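Local coordinates for protein L-lysine 6-oxidase (Marinomonas mediterranea, PDB 3WEU) that oxidises the epsilon-amino group of free L-lysine with a cysteine tryptophylquinone cofactor, releasing ammonium and the hydrogen peroxide that makes it antibacterial, at residues 78-83 / 228-233. Sequence-based numbering, arbitrary orientation.
Sequences PNVKNI and CVVTYS
A classic beta bulge marks the start of strand 80-91 where it pairs antiparallel with the end of strand 223-232, in the N-terminal family region of the oxidase. Val80 pairs with Tyr232, but two residues on, Asn82 pairs with Thr231, a register shift of one: Lys81 and Asn82 both face Thr231, and their amides converge on a single acceptor, with Thr231 O lying 2.8 Å from Lys81 N and 3.1 Å from Asn82 N. Both donors lie in the plane of that carbonyl, but Asn82 N is the one on a lone pair. Thr231 N returns a nearly straight bond to Asn82 O (N-H...O 170°), completing the hydrogen-bonded pair. Past the bulge, Ile83 and Val230 project side by side from one face, CG1 of the former 4.2 Å from CG2 of the latter, while Ile83 CG2 meets Cys228 SG. The Lys81 methylenes cross Thr231 CG2 obliquely, with Lys81 CD 3.4 Å from Tyr232 O, and the ammonium group reaches a salt bridge with Asp235. Tyr232 turns its ring so that Asn79 O sits in plane at the edge; Val230 CG1 lies against one face, 3.7 Å above the plane and displaced toward the rim, and the hydroxyl is hydrogen-bonded to Glu238 on the next strand. Beyond the Val80-Tyr232 pair, Ser233 N makes a bent 2.9 Å bond to Asn79 O from 47° out of the carbonyl plane. With CG swung opposite its own backbone nitrogen (chi1 -161°), the Asn79 amide reaches the same serine: OD1 accepts from Ser233 OG at 3.1 Å and, weakly, from Ser233 N.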
ATOM      1  N   PRO A  78      -2.333  64.423   4.738  1.00 32.14           N
ATOM      2  CA  PRO A  78      -3.426  65.380   4.557  1.00 37.01           C
ATOM      3  C   PRO A  78      -4.403  64.991   3.411  1.00 34.83           C
ATOM      4  O   PRO A  78      -4.025  64.494   2.318  1.00 35.11           O
ATOM      5  CB  PRO A  78      -2.702  66.707   4.219  1.00 37.63           C
ATOM      6  CG  PRO A  78      -1.247  66.399   4.010  1.00 38.39           C
ATOM      7  CD  PRO A  78      -1.028  64.925   4.261  1.00 35.75           C
ATOM      8  N   ASN A  79      -5.665  65.205   3.687  1.00 31.63           N
ATOM      9  CA  ASN A  79      -6.724  65.039   2.701  1.00 31.70           C
ATOM     10  C   ASN A  79      -7.064  63.559   2.530  1.00 27.97           C
ATOM     11  O   ASN A  79      -7.901  63.234   1.715  1.00 26.42           O
ATOM     12  CB  ASN A  79      -6.424  65.748   1.337  1.00 35.52           C
ATOM     13  CG  ASN A  79      -7.706  65.978   0.459  1.00 39.76           C
ATOM     14  OD1 ASN A  79      -8.806  66.234   0.962  1.00 46.69           O
ATOM     15  ND2 ASN A  79      -7.548  65.856  -0.868  1.00 46.32           N
ATOM     16  N   VAL A  80      -6.392  62.666   3.267  1.00 25.69           N
ATOM     17  CA  VAL A  80      -6.798  61.273   3.276  1.00 22.86           C
ATOM     18  C   VAL A  80      -7.705  60.971   4.449  1.00 23.11           C
ATOM     19  O   VAL A  80      -7.351  61.138   5.623  1.00 24.39           O
ATOM     20  CB  VAL A  80      -5.593  60.296   3.290  1.00 24.29           C
ATOM     21  CG1 VAL A  80      -6.078  58.845   3.399  1.00 24.81           C
ATOM     22  CG2 VAL A  80      -4.796  60.462   2.021  1.00 24.30           C
ATOM     23  N   LYS A  81      -8.878  60.464   4.162  1.00 23.79           N
ATOM     24  CA  LYS A  81      -9.709  60.070   5.234  1.00 24.74           C
ATOM     25  C   LYS A  81      -9.782  58.574   5.401  1.00 22.54           C
ATOM     26  O   LYS A  81     -10.036  58.119   6.475  1.00 22.65           O
ATOM     27  CB  LYS A  81     -11.095  60.756   5.089  1.00 29.30           C
ATOM     28  CG  LYS A  81     -12.190  59.965   4.436  1.00 31.67           C
ATOM     29  CD  LYS A  81     -13.445  60.855   4.199  1.00 32.67           C
ATOM     30  CE  LYS A  81     -14.540  60.594   5.158  1.00 28.38           C
ATOM     31  NZ  LYS A  81     -15.756  61.449   4.861  1.00 23.89           N
ATOM     32  N   ASN A  82      -9.570  57.761   4.364  1.00 21.34           N
ATOM     33  CA  ASN A  82      -9.486  56.312   4.614  1.00 21.02           C
ATOM     34  C   ASN A  82      -8.698  55.664   3.520  1.00 20.17           C
ATOM     35  O   ASN A  82      -8.573  56.236   2.471  1.00 22.12           O
ATOM     36  CB  ASN A  82     -10.853  55.646   4.636  1.00 22.07           C
ATOM     37  CG  ASN A  82     -10.838  54.336   5.441  1.00 27.03           C
ATOM     38  OD1 ASN A  82      -9.872  53.972   6.136  1.00 23.36           O
ATOM     39  ND2 ASN A  82     -11.918  53.628   5.336  1.00 32.85           N
ATOM     40  N   ILE A  83      -8.246  54.446   3.789  1.00 20.69           N
ATOM     41  CA  ILE A  83      -7.538  53.626   2.829  1.00 19.65           C
ATOM     42  C   ILE A  83      -8.058  52.232   3.129  1.00 20.31           C
ATOM     43  O   ILE A  83      -7.848  51.736   4.192  1.00 21.20           O
ATOM     44  CB  ILE A  83      -6.001  53.701   3.021  1.00 19.83           C
ATOM     45  CG1 ILE A  83      -5.505  55.135   2.759  1.00 20.72           C
ATOM     46  CG2 ILE A  83      -5.350  52.670   2.112  1.00 19.56           C
ATOM     47  CD1 ILE A  83      -3.988  55.378   3.043  1.00 23.32           C
ATOM     48  N   CYS A 228      -6.799  48.673  -3.617  1.00 16.74           N
ATOM     49  CA  CYS A 228      -6.632  49.744  -2.687  1.00 20.31           C
ATOM     50  C   CYS A 228      -7.500  50.892  -3.108  1.00 21.57           C
ATOM     51  O   CYS A 228      -7.291  51.450  -4.185  1.00 22.81           O
ATOM     52  CB  CYS A 228      -5.217  50.281  -2.691  1.00 21.04           C
ATOM     53  SG  CYS A 228      -4.854  51.514  -1.460  1.00 23.26           S
ATOM     54  N   VAL A 229      -8.397  51.296  -2.217  1.00 20.62           N
ATOM     55  CA  VAL A 229      -9.240  52.522  -2.437  1.00 19.58           C
ATOM     56  C   VAL A 229      -8.841  53.540  -1.389  1.00 20.87           C
ATOM     57  O   VAL A 229      -8.948  53.294  -0.180  1.00 19.76           O
ATOM     58  CB  VAL A 229     -10.746  52.209  -2.288  1.00 20.43           C
ATOM     59  CG1 VAL A 229     -11.603  53.476  -2.476  1.00 21.33           C
ATOM     60  CG2 VAL A 229     -11.198  51.118  -3.253  1.00 23.08           C
ATOM     61  N   VAL A 230      -8.386  54.690  -1.840  1.00 19.30           N
ATOM     62  CA  VAL A 230      -8.041  55.775  -0.996  1.00 19.59           C
ATOM     63  C   VAL A 230      -9.171  56.806  -1.122  1.00 21.05           C
ATOM     64  O   VAL A 230      -9.487  57.253  -2.247  1.00 21.39           O
ATOM     65  CB  VAL A 230      -6.784  56.471  -1.527  1.00 21.26           C
ATOM     66  CG1 VAL A 230      -6.482  57.766  -0.742  1.00 22.89           C
ATOM     67  CG2 VAL A 230      -5.580  55.495  -1.403  1.00 20.45           C
ATOM     68  N   THR A 231      -9.764  57.140   0.015  1.00 21.70           N
ATOM     69  CA  THR A 231     -10.894  58.073   0.033  1.00 20.50           C
ATOM     70  C   THR A 231     -10.356  59.368   0.614  1.00 20.40           C
ATOM     71  O   THR A 231      -9.785  59.398   1.720  1.00 19.63           O
ATOM     72  CB  THR A 231     -12.042  57.489   0.833  1.00 19.32           C
ATOM     73  OG1 THR A 231     -12.451  56.246   0.245  1.00 19.21           O
ATOM     74  CG2 THR A 231     -13.248  58.469   0.863  1.00 19.61           C
ATOM     75  N   TYR A 232     -10.553  60.448  -0.115  1.00 23.58           N
ATOM     76  CA  TYR A 232     -10.085  61.734   0.327  1.00 22.45           C
ATOM     77  C   TYR A 232     -11.143  62.481   1.164  1.00 23.74           C
ATOM     78  O   TYR A 232     -12.257  62.028   1.268  1.00 22.99           O
ATOM     79  CB  TYR A 232      -9.687  62.558  -0.853  1.00 25.14           C
ATOM     80  CG  TYR A 232      -8.644  61.885  -1.694  1.00 23.81           C
ATOM     81  CD1 TYR A 232      -7.307  61.889  -1.307  1.00 28.16           C
ATOM     82  CD2 TYR A 232      -8.985  61.296  -2.904  1.00 25.82           C
ATOM     83  CE1 TYR A 232      -6.329  61.270  -2.094  1.00 27.25           C
ATOM     84  CE2 TYR A 232      -8.027  60.672  -3.702  1.00 28.67           C
ATOM     85  CZ  TYR A 232      -6.705  60.664  -3.294  1.00 27.46           C
ATOM     86  OH  TYR A 232      -5.785  60.057  -4.107  1.00 30.25           O
ATOM     87  N   SER A 233     -10.782  63.596   1.778  1.00 24.43           N
ATOM     88  CA  SER A 233     -11.701  64.300   2.745  1.00 28.66           C
ATOM     89  C   SER A 233     -13.021  64.674   2.179  1.00 25.89           C
ATOM     90  O   SER A 233     -13.979  64.767   2.906  1.00 27.30           O
ATOM     91  CB  SER A 233     -11.082  65.583   3.257  1.00 32.06           C
ATOM     92  OG  SER A 233      -9.805  65.283   3.712  1.00 33.49           O
TER